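Local coordinates for protein PilM (PDB 3EOI) that is of unknown function but is plasmid-encoded and probably takes part in pilus formation, at residues Q16-F21 and L82-D87. Sequence-based numbering, arbitrary orientation.
Sequences QQAADF and LEQSGD
One side chain, Gln84, makes every contact from its side, and its amide lies against two alanines of helix 10-34 without a hydrogen bond between the two segments. Gln84 sits on the last turn of helix 77-84, within the Schellman motif that closes it (Asp87 N to Leu82 O, Gly86 N to Glu83 O), so this is a helix end reaching across to the long N-terminal helix. The backbones stay apart, with 6.9 Å between Ala19 CA and Gln84 CA, and the glutamine spans that distance. With chi1 at -68° CG points away from the residue's own carbonyl carbon, and an extended chain beyond it (chi2 -176°) carries the amide onto the surface of the other helix. There Gln84 OE1 comes in over Ala19, 3.1 Å from Ala19 CA and 3.3 Å from Ala19 CB. Ala19 N is also near Gln84 OE1, at 3.2 Å, but its N-H does not point at the oxygen, so no hydrogen bond forms. The nitrogen branch finds a hydrogen-bond partner: Gln84 NE2 donates to Thr15 O, in helix 10-34. The same Gln84 NE2 lies 3.7 Å from Ala18 CB. That buried methyl also packs on Ala80 and Leu81, extending the join along helix 77-84. Cutting Gln84 back to an alanine is likely to leave Thr15 O without this side-chain donor and Ala18 and Ala19 less covered. Pointing away from this contact, Gln16 NE2 bonds Asp20 OD1 at 2.9 Å, arriving from above the carboxylate plane; Asp20 also forms a salt bridge with Arg23. Beyond Gln84 the chain turns through Gly86, whose phi is positive, and Leu82 O is met from opposite faces of its plane, by Asp87 N at 2.8 Å in the Schellman bond and by Ser85 N in an additional, longer one of 3.3 Å.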
ATOM      1  N   GLN A  16       9.297  -7.075  -6.722  1.00  8.43           N
ATOM      2  CA  GLN A  16       8.575  -6.221  -7.640  1.00  9.40           C
ATOM      3  C   GLN A  16       7.311  -5.617  -6.998  1.00 10.68           C
ATOM      4  O   GLN A  16       6.979  -4.442  -7.207  1.00 11.46           O
ATOM      5  CB  GLN A  16       8.178  -7.001  -8.877  1.00 11.99           C
ATOM      6  CG  GLN A  16       7.610  -6.094  -9.987  1.00 20.13           C
ATOM      7  CD  GLN A  16       8.669  -5.105 -10.535  1.00 15.32           C
ATOM      8  OE1 GLN A  16       9.801  -5.480 -10.868  1.00 20.38           O
ATOM      9  NE2 GLN A  16       8.294  -3.814 -10.585  1.00 21.13           N
ATOM     10  N   GLN A  17       6.620  -6.390  -6.155  1.00  9.73           N
ATOM     11  CA  GLN A  17       5.477  -5.873  -5.415  1.00  9.90           C
ATOM     12  C   GLN A  17       5.903  -4.711  -4.530  1.00  8.24           C
ATOM     13  O   GLN A  17       5.187  -3.690  -4.462  1.00  9.27           O
ATOM     14  CB  GLN A  17       4.934  -6.969  -4.548  1.00 11.35           C
ATOM     15  CG  GLN A  17       3.892  -6.516  -3.548  1.00 18.25           C
ATOM     16  CD  GLN A  17       2.604  -6.134  -4.191  1.00 16.24           C
ATOM     17  OE1 GLN A  17       1.629  -6.940  -4.249  1.00 19.45           O
ATOM     18  NE2 GLN A  17       2.547  -4.881  -4.659  1.00 18.07           N
ATOM     19  N   ALA A  18       7.060  -4.785  -3.832  1.00  6.51           N
ATOM     20  CA  ALA A  18       7.443  -3.691  -2.986  1.00  7.65           C
ATOM     21  C   ALA A  18       7.818  -2.499  -3.817  1.00  8.56           C
ATOM     22  O   ALA A  18       7.506  -1.361  -3.424  1.00  9.75           O
ATOM     23  CB  ALA A  18       8.657  -4.122  -2.121  1.00  8.50           C
ATOM     24  N   ALA A  19       8.507  -2.728  -4.942  1.00  7.60           N
ATOM     25  CA  ALA A  19       8.899  -1.586  -5.761  1.00  7.85           C
ATOM     26  C   ALA A  19       7.678  -0.879  -6.310  1.00  8.22           C
ATOM     27  O   ALA A  19       7.609   0.394  -6.283  1.00  8.68           O
ATOM     28  CB  ALA A  19       9.847  -2.023  -6.918  1.00  8.51           C
ATOM     29  N   ASP A  20       6.697  -1.670  -6.766  1.00  8.49           N
ATOM     30  CA  ASP A  20       5.430  -1.061  -7.223  1.00  9.46           C
ATOM     31  C   ASP A  20       4.698  -0.275  -6.119  1.00  8.81           C
ATOM     32  O   ASP A  20       4.185   0.848  -6.337  1.00  9.43           O
ATOM     33  CB  ASP A  20       4.454  -2.101  -7.781  1.00 12.75           C
ATOM     34  CG  ASP A  20       4.990  -2.820  -9.021  1.00 15.88           C
ATOM     35  OD1 ASP A  20       5.984  -2.350  -9.591  1.00 17.01           O
ATOM     36  OD2 ASP A  20       4.345  -3.823  -9.457  1.00 18.62           O
ATOM     37  N   PHE A  21       4.589  -0.905  -4.947  1.00  8.97           N
ATOM     38  CA  PHE A  21       3.972  -0.258  -3.783  1.00  8.02           C
ATOM     39  C   PHE A  21       4.671   1.107  -3.533  1.00  8.01           C
ATOM     40  O   PHE A  21       4.033   2.175  -3.319  1.00  8.90           O
ATOM     41  CB  PHE A  21       4.142  -1.193  -2.579  1.00  8.52           C
ATOM     42  CG  PHE A  21       3.395  -0.780  -1.334  1.00 10.15           C
ATOM     43  CD1 PHE A  21       3.792   0.358  -0.599  1.00  8.29           C
ATOM     44  CD2 PHE A  21       2.280  -1.519  -0.891  1.00  8.75           C
ATOM     45  CE1 PHE A  21       3.111   0.734   0.527  1.00 10.19           C
ATOM     46  CE2 PHE A  21       1.598  -1.151   0.328  1.00 11.06           C
ATOM     47  CZ  PHE A  21       2.027   0.011   1.025  1.00 10.45           C
ATOM     48  N   LEU A  82      10.578  -2.068   3.603  1.00  8.48           N
ATOM     49  CA  LEU A  82      11.548  -1.301   4.421  1.00  8.57           C
ATOM     50  C   LEU A  82      12.914  -1.140   3.717  1.00 10.07           C
ATOM     51  O   LEU A  82      13.548  -0.060   3.669  1.00 10.26           O
ATOM     52  CB  LEU A  82      11.681  -1.961   5.810  1.00  8.95           C
ATOM     53  CG  LEU A  82      10.385  -1.793   6.593  1.00 10.69           C
ATOM     54  CD1 LEU A  82      10.376  -2.711   7.811  1.00  9.84           C
ATOM     55  CD2 LEU A  82      10.285  -0.288   6.972  1.00 10.90           C
ATOM     56  N   GLU A  83      13.406  -2.210   3.123  1.00  9.39           N
ATOM     57  CA  GLU A  83      14.647  -2.059   2.387  1.00  8.89           C
ATOM     58  C   GLU A  83      14.565  -0.981   1.304  1.00  8.66           C
ATOM     59  O   GLU A  83      15.489  -0.178   1.157  1.00  9.62           O
ATOM     60  CB  GLU A  83      14.988  -3.392   1.689  1.00  8.60           C
ATOM     61  CG  GLU A  83      16.296  -3.329   0.918  1.00 10.51           C
ATOM     62  CD  GLU A  83      16.643  -4.641   0.263  1.00 11.63           C
ATOM     63  OE1 GLU A  83      15.738  -5.488   0.072  1.00 12.70           O
ATOM     64  OE2 GLU A  83      17.817  -4.790  -0.091  1.00 10.51           O
ATOM     65  N   GLN A  84      13.529  -1.043   0.496  1.00  7.19           N
ATOM     66  CA  GLN A  84      13.464  -0.200  -0.711  1.00  7.54           C
ATOM     67  C   GLN A  84      13.068   1.234  -0.361  1.00  8.97           C
ATOM     68  O   GLN A  84      13.097   2.098  -1.221  1.00 11.24           O
ATOM     69  CB  GLN A  84      12.501  -0.811  -1.726  1.00  7.79           C
ATOM     70  CG  GLN A  84      13.059  -2.148  -2.318  1.00  8.48           C
ATOM     71  CD  GLN A  84      12.123  -2.686  -3.396  1.00  7.65           C
ATOM     72  OE1 GLN A  84      11.474  -1.901  -4.098  1.00  9.30           O
ATOM     73  NE2 GLN A  84      12.059  -4.008  -3.529  1.00  9.33           N
ATOM     74  N   SER A  85      12.707   1.467   0.905  1.00  8.16           N
ATOM     75  CA  SER A  85      12.433   2.833   1.421  1.00  9.37           C
ATOM     76  C   SER A  85      13.495   3.281   2.461  1.00 10.26           C
ATOM     77  O   SER A  85      13.301   4.267   3.179  1.00 10.21           O
ATOM     78  CB  SER A  85      11.014   2.874   2.031  1.00  9.07           C
ATOM     79  OG  SER A  85      11.002   2.187   3.284  1.00  9.17           O
ATOM     80  N   GLY A  86      14.633   2.583   2.554  1.00 10.15           N
ATOM     81  CA  GLY A  86      15.717   3.015   3.455  1.00 10.27           C
ATOM     82  C   GLY A  86      15.212   3.025   4.892  1.00 11.12           C
ATOM     83  O   GLY A  86      15.597   3.843   5.717  1.00 11.38           O
ATOM     84  N   ASP A  87      14.290   2.118   5.182  1.00 10.16           N
ATOM     85  CA  ASP A  87      13.702   1.957   6.514  1.00 10.77           C
ATOM     86  C   ASP A  87      12.813   3.072   6.936  1.00 11.58           C
ATOM     87  O   ASP A  87      12.483   3.203   8.144  1.00 14.57           O
ATOM     88  CB  ASP A  87      14.807   1.776   7.572  1.00 15.76           C
ATOM     89  CG  ASP A  87      15.536   0.475   7.397  1.00 43.43           C
ATOM     90  OD1 ASP A  87      14.873  -0.539   7.112  1.00 21.82           O
ATOM     91  OD2 ASP A  87      16.767   0.439   7.506  1.00 21.79           O
TER